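Local coordinates for penicillin binding protein 2X (PDB 5U47) that probably cross-links peptide stems of adjacent glycan strands in septal peptidoglycan, as a transpeptidase that beta-lactams inactivate by acylating its active-site serine, at residues A[235-240]-A[545-550]; A[311-316]-A[470-475]; A[485-490]-A[554-559]. The protein carries 1 engineered substitution. One frame throughout, in Å; residues are numbered along the deposited sequence.

Contact 1. Residues A[235-240]-A[545-550]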
ATOM      1  N   ASP A 235       7.368   4.863 -17.155  1.00 26.86           N
ATOM      2  CA  ASP A 235       8.064   6.050 -17.681  1.00 29.34           C
ATOM      3  C   ASP A 235       7.725   6.238 -19.144  1.00 29.33           C
ATOM      4  O   ASP A 235       7.471   7.361 -19.576  1.00 30.79           O
ATOM      5  CB  ASP A 235       9.586   5.951 -17.559  1.00 31.17           C
ATOM      6  CG  ASP A 235      10.079   6.082 -16.137  1.00 31.97           C
ATOM      7  OD1 ASP A 235       9.337   6.568 -15.239  1.00 35.33           O
ATOM      8  OD2 ASP A 235      11.232   5.696 -15.924  1.00 34.54           O
ATOM      9  N   THR A 236       7.722   5.147 -19.907  1.00 29.29           N
ATOM     10  CA  THR A 236       7.383   5.252 -21.336  1.00 29.76           C
ATOM     11  C   THR A 236       5.935   5.717 -21.528  1.00 30.09           C
ATOM     12  O   THR A 236       5.634   6.512 -22.436  1.00 28.60           O
ATOM     13  CB  THR A 236       7.586   3.926 -22.064  1.00 29.93           C
ATOM     14  OG1 THR A 236       8.917   3.470 -21.815  1.00 30.86           O
ATOM     15  CG2 THR A 236       7.379   4.086 -23.600  1.00 31.37           C
ATOM     16  N   PHE A 237       5.046   5.217 -20.671  1.00 28.02           N
ATOM     17  CA  PHE A 237       3.628   5.544 -20.734  1.00 28.11           C
ATOM     18  C   PHE A 237       3.435   7.047 -20.467  1.00 29.83           C
ATOM     19  O   PHE A 237       2.642   7.708 -21.147  1.00 28.87           O
ATOM     20  CB  PHE A 237       2.872   4.649 -19.741  1.00 26.63           C
ATOM     21  CG  PHE A 237       1.378   4.874 -19.678  1.00 25.89           C
ATOM     22  CD1 PHE A 237       0.547   4.472 -20.715  1.00 24.85           C
ATOM     23  CD2 PHE A 237       0.792   5.383 -18.521  1.00 25.86           C
ATOM     24  CE1 PHE A 237      -0.832   4.637 -20.630  1.00 25.10           C
ATOM     25  CE2 PHE A 237      -0.585   5.546 -18.437  1.00 25.76           C
ATOM     26  CZ  PHE A 237      -1.397   5.168 -19.493  1.00 25.09           C
ATOM     27  N   MET A 238       4.180   7.589 -19.503  1.00 30.59           N
ATOM     28  CA  MET A 238       4.111   9.024 -19.204  1.00 31.68           C
ATOM     29  C   MET A 238       4.665   9.868 -20.347  1.00 32.89           C
ATOM     30  O   MET A 238       4.159  10.951 -20.601  1.00 32.43           O
ATOM     31  CB  MET A 238       4.870   9.369 -17.927  1.00 33.49           C
ATOM     32  CG  MET A 238       4.304   8.735 -16.679  1.00 35.73           C
ATOM     33  SD  MET A 238       2.516   8.908 -16.553  1.00 41.98           S
ATOM     34  CE  MET A 238       2.393  10.696 -16.465  1.00 35.69           C
ATOM     35  N   GLU A 239       5.718   9.388 -21.004  1.00 33.62           N
ATOM     36  CA  GLU A 239       6.269  10.106 -22.157  1.00 37.02           C
ATOM     37  C   GLU A 239       5.212  10.181 -23.257  1.00 35.97           C
ATOM     38  O   GLU A 239       5.037  11.212 -23.876  1.00 37.81           O
ATOM     39  CB  GLU A 239       7.527   9.431 -22.677  1.00 39.72           C
ATOM     40  CG  GLU A 239       8.683   9.517 -21.701  1.00 44.12           C
ATOM     41  CD  GLU A 239       9.871   8.643 -22.077  1.00 47.64           C
ATOM     42  OE1 GLU A 239       9.820   7.933 -23.121  1.00 53.22           O
ATOM     43  OE2 GLU A 239      10.857   8.671 -21.307  1.00 46.26           O
ATOM     44  N   GLN A 240       4.488   9.092 -23.468  1.00 33.92           N
ATOM     45  CA  GLN A 240       3.436   9.053 -24.496  1.00 35.07           C
ATOM     46  C   GLN A 240       2.201   9.897 -24.188  1.00 34.35           C
ATOM     47  O   GLN A 240       1.646  10.536 -25.077  1.00 32.02           O
ATOM     48  CB  GLN A 240       2.932   7.631 -24.677  1.00 36.28           C
ATOM     49  CG  GLN A 240       3.846   6.666 -25.398  1.00 37.88           C
ATOM     50  CD  GLN A 240       3.144   5.331 -25.564  1.00 40.04           C
ATOM     51  OE1 GLN A 240       2.699   4.734 -24.585  1.00 38.89           O
ATOM     52  NE2 GLN A 240       3.016   4.869 -26.800  1.00 40.29           N
ATOM     53  N   VAL A 545      -4.592   0.454 -14.222  1.00 19.84           N
ATOM     54  CA  VAL A 545      -3.802   1.604 -14.645  1.00 21.30           C
ATOM     55  C   VAL A 545      -4.687   2.814 -14.803  1.00 22.27           C
ATOM     56  O   VAL A 545      -5.808   2.684 -15.310  1.00 22.67           O
ATOM     57  CB  VAL A 545      -3.102   1.303 -15.990  1.00 21.63           C
ATOM     58  CG1 VAL A 545      -2.272   2.489 -16.464  1.00 22.32           C
ATOM     59  CG2 VAL A 545      -2.233   0.071 -15.855  1.00 21.45           C
ATOM     60  N   THR A 546      -4.196   3.979 -14.366  1.00 22.52           N
ATOM     61  CA  THR A 546      -4.912   5.237 -14.500  1.00 24.16           C
ATOM     62  C   THR A 546      -3.939   6.335 -14.946  1.00 24.84           C
ATOM     63  O   THR A 546      -2.757   6.263 -14.670  1.00 25.13           O
ATOM     64  CB  THR A 546      -5.563   5.715 -13.173  1.00 26.29           C
ATOM     65  OG1 THR A 546      -4.562   6.254 -12.289  1.00 27.26           O
ATOM     66  CG2 THR A 546      -6.337   4.576 -12.461  1.00 25.89           C
ATOM     67  N   VAL A 547      -4.462   7.317 -15.666  1.00 25.11           N
ATOM     68  CA  VAL A 547      -3.732   8.499 -16.082  1.00 25.81           C
ATOM     69  C   VAL A 547      -4.749   9.646 -16.107  1.00 27.20           C
ATOM     70  O   VAL A 547      -5.840   9.519 -16.695  1.00 26.50           O
ATOM     71  CB  VAL A 547      -3.013   8.340 -17.452  1.00 26.45           C
ATOM     72  CG1 VAL A 547      -3.983   8.001 -18.561  1.00 27.34           C
ATOM     73  CG2 VAL A 547      -2.235   9.608 -17.797  1.00 27.67           C
ATOM     74  N   GLN A 548      -4.408  10.745 -15.435  1.00 28.13           N
ATOM     75  CA  GLN A 548      -5.264  11.900 -15.364  1.00 29.21           C
ATOM     76  C   GLN A 548      -4.784  12.988 -16.324  1.00 30.58           C
ATOM     77  O   GLN A 548      -3.593  13.327 -16.368  1.00 28.97           O
ATOM     78  CB  GLN A 548      -5.339  12.444 -13.929  1.00 30.87           C
ATOM     79  CG  GLN A 548      -6.298  13.621 -13.775  1.00 33.20           C
ATOM     80  CD  GLN A 548      -6.516  14.078 -12.343  1.00 35.43           C
ATOM     81  OE1 GLN A 548      -6.171  13.389 -11.405  1.00 35.86           O
ATOM     82  NE2 GLN A 548      -7.097  15.267 -12.182  1.00 39.12           N
ATOM     83  N   GLU A 549      -5.742  13.518 -17.084  1.00 31.60           N
ATOM     84  CA  GLU A 549      -5.537  14.612 -18.029  1.00 34.20           C
ATOM     85  C   GLU A 549      -4.331  14.448 -18.950  1.00 34.33           C
ATOM     86  O   GLU A 549      -3.422  15.274 -18.953  1.00 35.71           O
ATOM     87  CB  GLU A 549      -5.484  15.939 -17.276  1.00 37.46           C
ATOM     88  CG  GLU A 549      -6.769  16.238 -16.521  1.00 40.66           C
ATOM     89  CD  GLU A 549      -6.650  17.419 -15.574  1.00 45.17           C
ATOM     90  OE1 GLU A 549      -6.134  18.468 -15.992  1.00 50.20           O
ATOM     91  OE2 GLU A 549      -7.100  17.300 -14.409  1.00 49.12           O
ATOM     92  N   PRO A 550      -4.322  13.365 -19.740  1.00 33.66           N
ATOM     93  CA  PRO A 550      -3.261  13.174 -20.705  1.00 35.31           C
ATOM     94  C   PRO A 550      -3.331  14.247 -21.806  1.00 39.06           C
ATOM     95  O   PRO A 550      -4.415  14.494 -22.334  1.00 39.58           O
ATOM     96  CB  PRO A 550      -3.568  11.798 -21.290  1.00 33.70           C
ATOM     97  CG  PRO A 550      -5.042  11.639 -21.136  1.00 33.70           C
ATOM     98  CD  PRO A 550      -5.360  12.318 -19.838  1.00 33.53           C
TER
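F237, on helix 224-241, lays one corner of its ring against V545 and V547 of strand 541-548, and these apolar touches carry the contact. CE2 does most of the work: it meets CB of V547 at 3.8 Å and CG1 of V545 at 4.0 Å, while the neighbouring CZ lies 3.9 Å from CG1 of V547. With CG anti to the backbone N (chi1 180°), the phenylalanine extends from the helix toward the strand and bridges the axes of 235-240 and 545-548, which are 10.7 Å apart at their closest and 33° from parallel.

Polar groups play a different part. The carbonyl O of T546 lies near the plane of the F237 ring, at its edge and 4.4 Å from CE2. The T546 side chain starts away from the helix and bonds to S247. At the strand end, away from the helix, Q548 NE2 donates to OE2 of E549 at 3.0 Å, an oxygen that also forms a salt bridge with K520.

Strand 541-548 is the middle one of five in the antiparallel sheet of the transpeptidase domain, between 245-252 and 526-534. Helix 224-241 packs on one face of that sheet beside helix 558-572, whose V561 touches both F237 and V545.

Contact 2. Residues A[311-316]-A[470-475]. With ACT (acetate ion), chain D.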
ATOM      1  N   PHE A 311     -30.305  -9.353 -16.270  1.00 52.52           N
ATOM      2  CA  PHE A 311     -29.448  -9.125 -17.418  1.00 50.84           C
ATOM      3  C   PHE A 311     -29.774 -10.118 -18.529  1.00 52.51           C
ATOM      4  O   PHE A 311     -29.565 -11.319 -18.386  1.00 50.33           O
ATOM      5  CB  PHE A 311     -27.972  -9.242 -17.045  1.00 49.08           C
ATOM      6  CG  PHE A 311     -27.046  -8.959 -18.188  1.00 47.03           C
ATOM      7  CD1 PHE A 311     -26.709  -7.656 -18.516  1.00 46.24           C
ATOM      8  CD2 PHE A 311     -26.524  -9.991 -18.949  1.00 47.22           C
ATOM      9  CE1 PHE A 311     -25.860  -7.386 -19.577  1.00 46.41           C
ATOM     10  CE2 PHE A 311     -25.676  -9.727 -20.007  1.00 46.71           C
ATOM     11  CZ  PHE A 311     -25.347  -8.425 -20.326  1.00 45.99           C
ATOM     12  N   ASN A 312     -30.323  -9.599 -19.621  1.00 55.63           N
ATOM     13  CA  ASN A 312     -30.575 -10.391 -20.803  1.00 57.44           C
ATOM     14  C   ASN A 312     -29.543  -9.846 -21.784  1.00 58.08           C
ATOM     15  O   ASN A 312     -29.688  -8.715 -22.252  1.00 60.20           O
ATOM     16  CB  ASN A 312     -31.995 -10.193 -21.303  1.00 60.07           C
ATOM     17  CG  ASN A 312     -32.329 -11.097 -22.473  1.00 62.59           C
ATOM     18  OD1 ASN A 312     -31.444 -11.546 -23.213  1.00 62.22           O
ATOM     19  ND2 ASN A 312     -33.613 -11.370 -22.648  1.00 65.36           N
ATOM     20  N   PRO A 313     -28.478 -10.632 -22.087  1.00 58.96           N
ATOM     21  CA  PRO A 313     -27.410 -10.110 -22.964  1.00 58.86           C
ATOM     22  C   PRO A 313     -27.879  -9.681 -24.351  1.00 59.78           C
ATOM     23  O   PRO A 313     -27.331  -8.725 -24.910  1.00 56.49           O
ATOM     24  CB  PRO A 313     -26.436 -11.300 -23.096  1.00 59.42           C
ATOM     25  CG  PRO A 313     -27.261 -12.507 -22.799  1.00 59.72           C
ATOM     26  CD  PRO A 313     -28.280 -12.066 -21.786  1.00 59.40           C
ATOM     27  N   ASN A 314     -28.892 -10.383 -24.862  1.00 60.20           N
ATOM     28  CA  ASN A 314     -29.422 -10.194 -26.208  1.00 61.46           C
ATOM     29  C   ASN A 314     -30.453  -9.088 -26.367  1.00 59.76           C
ATOM     30  O   ASN A 314     -30.642  -8.595 -27.481  1.00 61.44           O
ATOM     31  CB  ASN A 314     -30.045 -11.513 -26.663  1.00 66.48           C
ATOM     32  CG  ASN A 314     -29.088 -12.678 -26.509  1.00 68.28           C
ATOM     33  OD1 ASN A 314     -27.874 -12.501 -26.577  1.00 67.06           O
ATOM     34  ND2 ASN A 314     -29.631 -13.873 -26.286  1.00 73.27           N
ATOM     35  N   ALA A 315     -31.141  -8.716 -25.285  1.00 55.69           N
ATOM     36  CA  ALA A 315     -32.139  -7.647 -25.362  1.00 53.79           C
ATOM     37  C   ALA A 315     -31.460  -6.404 -25.909  1.00 52.42           C
ATOM     38  O   ALA A 315     -30.271  -6.166 -25.641  1.00 51.13           O
ATOM     39  CB  ALA A 315     -32.751  -7.370 -23.999  1.00 52.62           C
ATOM     40  N   THR A 316     -32.187  -5.618 -26.692  1.00 51.43           N
ATOM     41  CA  THR A 316     -31.593  -4.443 -27.293  1.00 50.58           C
ATOM     42  C   THR A 316     -32.186  -3.151 -26.790  1.00 49.63           C
ATOM     43  O   THR A 316     -33.216  -3.141 -26.128  1.00 50.18           O
ATOM     44  CB  THR A 316     -31.685  -4.503 -28.827  1.00 52.67           C
ATOM     45  OG1 THR A 316     -33.058  -4.526 -29.226  1.00 54.33           O
ATOM     46  CG2 THR A 316     -30.967  -5.752 -29.353  1.00 53.01           C
ATOM     47  N   ARG A 470     -16.504 -11.768 -16.452  1.00 28.12           N
ATOM     48  CA  ARG A 470     -15.164 -11.876 -17.053  1.00 27.73           C
ATOM     49  C   ARG A 470     -15.234 -12.239 -18.532  1.00 28.81           C
ATOM     50  O   ARG A 470     -14.476 -11.706 -19.336  1.00 28.32           O
ATOM     51  CB  ARG A 470     -14.278 -12.877 -16.313  1.00 26.81           C
ATOM     52  CG  ARG A 470     -13.832 -12.422 -14.916  1.00 25.90           C
ATOM     53  CD  ARG A 470     -12.676 -13.264 -14.378  1.00 24.67           C
ATOM     54  NE  ARG A 470     -12.936 -14.705 -14.465  1.00 26.32           N
ATOM     55  CZ  ARG A 470     -13.676 -15.416 -13.609  1.00 28.33           C
ATOM     56  NH1 ARG A 470     -14.282 -14.851 -12.559  1.00 28.21           N
ATOM     57  NH2 ARG A 470     -13.837 -16.716 -13.815  1.00 29.56           N
ATOM     58  N   ASN A 471     -16.151 -13.131 -18.888  1.00 30.87           N
ATOM     59  CA  ASN A 471     -16.319 -13.505 -20.288  1.00 33.06           C
ATOM     60  C   ASN A 471     -16.838 -12.313 -21.121  1.00 32.57           C
ATOM     61  O   ASN A 471     -16.323 -12.060 -22.206  1.00 32.49           O
ATOM     62  CB  ASN A 471     -17.213 -14.723 -20.444  1.00 35.91           C
ATOM     63  CG  ASN A 471     -17.360 -15.132 -21.899  1.00 40.34           C
ATOM     64  OD1 ASN A 471     -16.366 -15.355 -22.590  1.00 44.07           O
ATOM     65  ND2 ASN A 471     -18.594 -15.200 -22.377  1.00 41.89           N
ATOM     66  N   TYR A 472     -17.821 -11.567 -20.618  1.00 32.11           N
ATOM     67  CA  TYR A 472     -18.301 -10.380 -21.352  1.00 33.57           C
ATOM     68  C   TYR A 472     -17.170  -9.368 -21.536  1.00 31.88           C
ATOM     69  O   TYR A 472     -17.088  -8.700 -22.565  1.00 33.00           O
ATOM     70  CB  TYR A 472     -19.510  -9.711 -20.669  1.00 34.10           C
ATOM     71  CG  TYR A 472     -20.777 -10.541 -20.708  1.00 35.82           C
ATOM     72  CD1 TYR A 472     -21.343 -10.913 -21.919  1.00 37.92           C
ATOM     73  CD2 TYR A 472     -21.438 -10.910 -19.542  1.00 35.71           C
ATOM     74  CE1 TYR A 472     -22.511 -11.667 -21.972  1.00 39.01           C
ATOM     75  CE2 TYR A 472     -22.596 -11.664 -19.587  1.00 37.12           C
ATOM     76  CZ  TYR A 472     -23.127 -12.034 -20.805  1.00 38.89           C
ATOM     77  OH  TYR A 472     -24.279 -12.774 -20.852  1.00 41.55           O
ATOM     78  N   MET A 473     -16.286  -9.285 -20.548  1.00 29.95           N
ATOM     79  CA  MET A 473     -15.125  -8.374 -20.607  1.00 29.67           C
ATOM     80  C   MET A 473     -14.077  -8.740 -21.674  1.00 29.78           C
ATOM     81  O   MET A 473     -13.250  -7.898 -22.036  1.00 30.80           O
ATOM     82  CB  MET A 473     -14.468  -8.255 -19.224  1.00 27.98           C
ATOM     83  CG  MET A 473     -15.266  -7.422 -18.238  1.00 27.77           C
ATOM     84  SD  MET A 473     -14.661  -7.536 -16.536  1.00 26.53           S
ATOM     85  CE  MET A 473     -13.167  -6.560 -16.627  1.00 25.48           C
ATOM     86  N   ILE A 474     -14.085  -9.976 -22.172  1.00 29.97           N
ATOM     87  CA  ILE A 474     -13.171 -10.352 -23.262  1.00 30.58           C
ATOM     88  C   ILE A 474     -13.532  -9.536 -24.514  1.00 32.46           C
ATOM     89  O   ILE A 474     -12.648  -9.028 -25.232  1.00 31.96           O
ATOM     90  CB  ILE A 474     -13.240 -11.864 -23.592  1.00 31.84           C
ATOM     91  CG1 ILE A 474     -12.667 -12.705 -22.437  1.00 31.68           C
ATOM     92  CG2 ILE A 474     -12.505 -12.180 -24.896  1.00 33.33           C
ATOM     93  CD1 ILE A 474     -12.865 -14.197 -22.604  1.00 33.01           C
ATOM     94  N   SER A 475     -14.833  -9.404 -24.762  1.00 33.45           N
ATOM     95  CA  SER A 475     -15.324  -8.683 -25.944  1.00 35.23           C
ATOM     96  C   SER A 475     -14.966  -7.211 -25.967  1.00 34.67           C
ATOM     97  O   SER A 475     -14.874  -6.620 -27.038  1.00 35.26           O
ATOM     98  CB  SER A 475     -16.835  -8.875 -26.132  1.00 36.47           C
ATOM     99  OG  SER A 475     -17.121 -10.240 -26.348  1.00 37.40           O
TER
HETATM  100  C   ACT D 803     -16.375 -10.729 -30.091  1.00 47.63           C
HETATM  101  O   ACT D 803     -16.861 -10.755 -28.943  1.00 43.34           O
HETATM  102  OXT ACT D 803     -15.160 -10.949 -30.296  1.00 46.53           O
HETATM  103  CH3 ACT D 803     -17.282 -10.438 -31.256  1.00 47.25           C
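The Y472 ring takes F311 on one face and P313 near its hydroxyl, and this is the tight part of the contact. A chi1 of -178° swings the F311 ring away from its own backbone N and out toward the tyrosine, which it meets edge first: the two rings form an offset edge-to-face pair with centroids 5.2 Å apart and planes at 61°. F311 CE2 sits 3.5 Å from Y472 CZ, over the rim of the tyrosine, and the phenolic oxygen in turn lies at the edge of the F311 ring. P313 closes in on the same oxygen with two ring carbons, CB at 3.4 Å and CG at 3.6 Å from Y472 OH.

The other side is loose. N312 starts away from the helix, and its OD1 accepts the backbone N of N314 at 3.3 Å, an Asx turn that shapes the loop without touching 470-475. Near Y472, S475 OG donates to an acetate oxygen, ACT O, at 2.7 Å; T478 binds the same ion, probably from the crystallisation liquor.

Loop 311-316 follows helix 297-308, whose L302 touches both rings and whose I306 also meets Y472. F347 of helix 347-352 packs on F311, so the aromatic pair joins helix 463-478 to two other helices.

Contact 3. Residues A[485-490]-A[554-559]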
ATOM      1  N   LEU A 485     -11.626  -1.450 -26.597  1.00 32.92           N
ATOM      2  CA  LEU A 485     -10.217  -1.805 -26.480  1.00 31.80           C
ATOM      3  C   LEU A 485      -9.727  -2.726 -27.597  1.00 32.15           C
ATOM      4  O   LEU A 485      -8.748  -3.459 -27.418  1.00 31.98           O
ATOM      5  CB  LEU A 485      -9.907  -2.365 -25.077  1.00 31.23           C
ATOM      6  CG  LEU A 485     -10.022  -1.342 -23.941  1.00 31.13           C
ATOM      7  CD1 LEU A 485      -9.734  -1.993 -22.603  1.00 30.76           C
ATOM      8  CD2 LEU A 485      -9.087  -0.156 -24.154  1.00 31.47           C
ATOM      9  N   TYR A 486     -10.395  -2.661 -28.757  1.00 34.14           N
ATOM     10  CA  TYR A 486      -9.972  -3.389 -29.962  1.00 35.71           C
ATOM     11  C   TYR A 486      -9.198  -2.388 -30.814  1.00 35.80           C
ATOM     12  O   TYR A 486      -9.614  -1.238 -30.945  1.00 35.80           O
ATOM     13  CB  TYR A 486     -11.175  -3.912 -30.735  1.00 37.52           C
ATOM     14  CG  TYR A 486     -10.838  -4.723 -31.970  1.00 39.73           C
ATOM     15  CD1 TYR A 486     -10.533  -6.083 -31.884  1.00 41.34           C
ATOM     16  CD2 TYR A 486     -10.862  -4.142 -33.233  1.00 41.53           C
ATOM     17  CE1 TYR A 486     -10.246  -6.835 -33.023  1.00 41.67           C
ATOM     18  CE2 TYR A 486     -10.577  -4.885 -34.372  1.00 43.56           C
ATOM     19  CZ  TYR A 486     -10.273  -6.230 -34.259  1.00 44.26           C
ATOM     20  OH  TYR A 486      -9.997  -6.968 -35.392  1.00 45.73           O
ATOM     21  N   ASN A 487      -8.064  -2.805 -31.371  1.00 36.54           N
ATOM     22  CA  ASN A 487      -7.253  -1.903 -32.186  1.00 38.11           C
ATOM     23  C   ASN A 487      -7.619  -2.116 -33.653  1.00 40.32           C
ATOM     24  O   ASN A 487      -7.105  -3.021 -34.309  1.00 39.17           O
ATOM     25  CB  ASN A 487      -5.762  -2.136 -31.954  1.00 37.87           C
ATOM     26  CG  ASN A 487      -4.886  -1.135 -32.704  1.00 38.80           C
ATOM     27  OD1 ASN A 487      -5.339  -0.454 -33.617  1.00 39.95           O
ATOM     28  ND2 ASN A 487      -3.622  -1.061 -32.320  1.00 39.85           N
ATOM     29  N   LYS A 488      -8.504  -1.270 -34.155  1.00 43.27           N
ATOM     30  CA  LYS A 488      -8.982  -1.406 -35.541  1.00 48.48           C
ATOM     31  C   LYS A 488      -7.875  -1.293 -36.581  1.00 48.63           C
ATOM     32  O   LYS A 488      -7.934  -1.959 -37.602  1.00 48.65           O
ATOM     33  CB  LYS A 488     -10.120  -0.419 -35.818  1.00 51.93           C
ATOM     34  CG  LYS A 488     -11.294  -0.673 -34.888  1.00 53.51           C
ATOM     35  CD  LYS A 488     -12.530   0.156 -35.174  1.00 55.98           C
ATOM     36  CE  LYS A 488     -13.546  -0.152 -34.087  1.00 57.98           C
ATOM     37  NZ  LYS A 488     -14.887   0.453 -34.274  1.00 61.65           N
ATOM     38  N   SER A 489      -6.861  -0.475 -36.293  1.00 48.59           N
ATOM     39  CA  SER A 489      -5.714  -0.301 -37.187  1.00 50.76           C
ATOM     40  C   SER A 489      -4.857  -1.557 -37.327  1.00 50.93           C
ATOM     41  O   SER A 489      -4.211  -1.724 -38.352  1.00 51.87           O
ATOM     42  CB  SER A 489      -4.819   0.855 -36.721  1.00 51.75           C
ATOM     43  OG  SER A 489      -5.514   2.088 -36.763  1.00 54.36           O
ATOM     44  N   GLU A 490      -4.830  -2.417 -36.308  1.00 47.23           N
ATOM     45  CA  GLU A 490      -4.038  -3.662 -36.363  1.00 48.54           C
ATOM     46  C   GLU A 490      -4.892  -4.919 -36.499  1.00 47.11           C
ATOM     47  O   GLU A 490      -4.355  -6.010 -36.709  1.00 48.79           O
ATOM     48  CB  GLU A 490      -3.119  -3.796 -35.135  1.00 50.70           C
ATOM     49  CG  GLU A 490      -2.045  -2.719 -35.036  1.00 53.87           C
ATOM     50  CD  GLU A 490      -1.083  -2.709 -36.222  1.00 61.00           C
ATOM     51  OE1 GLU A 490      -0.932  -3.748 -36.914  1.00 65.96           O
ATOM     52  OE2 GLU A 490      -0.468  -1.650 -36.473  1.00 67.74           O
ATOM     53  N   ASN A 554      -4.829   8.035 -26.630  1.00 40.87           N
ATOM     54  CA  ASN A 554      -5.321   7.019 -27.526  1.00 41.47           C
ATOM     55  C   ASN A 554      -5.361   5.754 -26.670  1.00 37.69           C
ATOM     56  O   ASN A 554      -4.411   5.485 -25.943  1.00 35.51           O
ATOM     57  CB  ASN A 554      -4.360   6.864 -28.708  1.00 44.37           C
ATOM     58  CG  ASN A 554      -4.847   5.874 -29.739  1.00 46.22           C
ATOM     59  OD1 ASN A 554      -5.361   4.799 -29.410  1.00 45.47           O
ATOM     60  ND2 ASN A 554      -4.653   6.216 -31.000  1.00 49.18           N
ATOM     61  N   ASN A 555      -6.437   4.982 -26.744  1.00 36.57           N
ATOM     62  CA  ASN A 555      -6.519   3.749 -25.949  1.00 36.39           C
ATOM     63  C   ASN A 555      -5.355   2.791 -26.189  1.00 33.83           C
ATOM     64  O   ASN A 555      -4.994   2.034 -25.301  1.00 30.94           O
ATOM     65  CB  ASN A 555      -7.867   3.047 -26.125  1.00 38.39           C
ATOM     66  CG  ASN A 555      -8.976   3.705 -25.318  1.00 39.55           C
ATOM     67  OD1 ASN A 555      -8.720   4.366 -24.310  1.00 40.24           O
ATOM     68  ND2 ASN A 555     -10.215   3.499 -25.735  1.00 41.37           N
ATOM     69  N   ASN A 556      -4.757   2.859 -27.376  1.00 34.58           N
ATOM     70  CA  ASN A 556      -3.604   2.040 -27.723  1.00 35.06           C
ATOM     71  C   ASN A 556      -2.433   2.250 -26.770  1.00 32.47           C
ATOM     72  O   ASN A 556      -1.566   1.372 -26.659  1.00 31.46           O
ATOM     73  CB  ASN A 556      -3.134   2.351 -29.153  1.00 40.05           C
ATOM     74  CG  ASN A 556      -4.167   1.976 -30.208  1.00 44.17           C
ATOM     75  OD1 ASN A 556      -5.077   1.195 -29.946  1.00 48.23           O
ATOM     76  ND2 ASN A 556      -4.032   2.542 -31.409  1.00 47.22           N
ATOM     77  N   PHE A 557      -2.391   3.399 -26.090  1.00 31.22           N
ATOM     78  CA  PHE A 557      -1.295   3.652 -25.158  1.00 30.99           C
ATOM     79  C   PHE A 557      -1.277   2.684 -23.992  1.00 29.52           C
ATOM     80  O   PHE A 557      -0.218   2.473 -23.411  1.00 28.98           O
ATOM     81  CB  PHE A 557      -1.277   5.082 -24.604  1.00 32.23           C
ATOM     82  CG  PHE A 557      -1.025   6.157 -25.637  1.00 33.92           C
ATOM     83  CD1 PHE A 557      -0.241   5.925 -26.756  1.00 35.62           C
ATOM     84  CD2 PHE A 557      -1.495   7.445 -25.418  1.00 34.88           C
ATOM     85  CE1 PHE A 557      -0.003   6.934 -27.678  1.00 38.12           C
ATOM     86  CE2 PHE A 557      -1.245   8.464 -26.335  1.00 36.41           C
ATOM     87  CZ  PHE A 557      -0.500   8.207 -27.465  1.00 37.73           C
ATOM     88  N   PHE A 558      -2.424   2.097 -23.645  1.00 28.13           N
ATOM     89  CA  PHE A 558      -2.443   1.130 -22.546  1.00 27.35           C
ATOM     90  C   PHE A 558      -1.568  -0.086 -22.829  1.00 27.22           C
ATOM     91  O   PHE A 558      -1.080  -0.724 -21.895  1.00 26.71           O
ATOM     92  CB  PHE A 558      -3.860   0.668 -22.198  1.00 26.49           C
ATOM     93  CG  PHE A 558      -4.680   1.681 -21.462  1.00 26.55           C
ATOM     94  CD1 PHE A 558      -4.191   2.296 -20.318  1.00 26.28           C
ATOM     95  CD2 PHE A 558      -5.979   1.959 -21.861  1.00 27.95           C
ATOM     96  CE1 PHE A 558      -4.957   3.215 -19.616  1.00 27.04           C
ATOM     97  CE2 PHE A 558      -6.767   2.864 -21.151  1.00 28.21           C
ATOM     98  CZ  PHE A 558      -6.256   3.496 -20.029  1.00 26.94           C
ATOM     99  N   ALA A 559      -1.364  -0.397 -24.107  1.00 28.93           N
ATOM    100  CA  ALA A 559      -0.529  -1.535 -24.489  1.00 28.73           C
ATOM    101  C   ALA A 559       0.915  -1.336 -24.039  1.00 29.32           C
ATOM    102  O   ALA A 559       1.631  -2.299 -23.819  1.00 29.07           O
ATOM    103  CB  ALA A 559      -0.577  -1.763 -25.972  1.00 31.23           C
TER
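The amides of N487 and N556 lie against each other without bonding. N556 OD1 is 3.6 Å from N487 ND2 and just as far from N487 CG, because it sits above the plane of that amide instead of in front of an N-H. The planes are 29° apart, and the side chains cross at about a right angle. Each asparagine belongs to a tight local structure: N487 to the short hairpin of strands 486-487 and 492-493, N556 to an Asx turn that leads into helix 558-572.

The extended chi1 of N487 (-175°) carries its amide out to N556, and its OD1 takes two weak bonds from the backbone of its own loop, from S489 N at 3.1 Å and E490 N at 3.4 Å.

Deeper in, L485 CD2 rests against the N555 side chain, 4.0 Å from CB, and more loosely against F558, 4.4 Å from CD2 at the edge of the phenylalanine ring. The N555 amide is held by W553, which donates to its OD1, and weakly by the T484 carbonyl. W553 also meets the F558 ring edge-to-face, while V530 of the sheet touches both L485 and F558.

The turn itself is closed by N554 OD1, which accepts N556 N at 2.9 Å with an N-H...O angle of 166°.

Contacts 1 and 3 are neighbours, their centres 15 Å apart, and they touch: F237 CZ lies 4.1 Å from F558 CE1. Contact 2 is more remote, with centres about 30 Å from contact 1 and 21 Å from contact 3. Along the chain, contact 2 is nested inside the loop closed by contact 1, whereas contact 3 opens after contact 2 and crosses contact 1. The five-stranded antiparallel sheet relates all three: strand 541-548 carries part of contact 1, and strand 503-510 touches L485 of contact 3 and M473, the helix neighbour of Y472 in contact 2. Distant pieces of sequence are thus gathered around the sheet of the transpeptidase domain, where helix 297-308 probably begins at the SxxK motif.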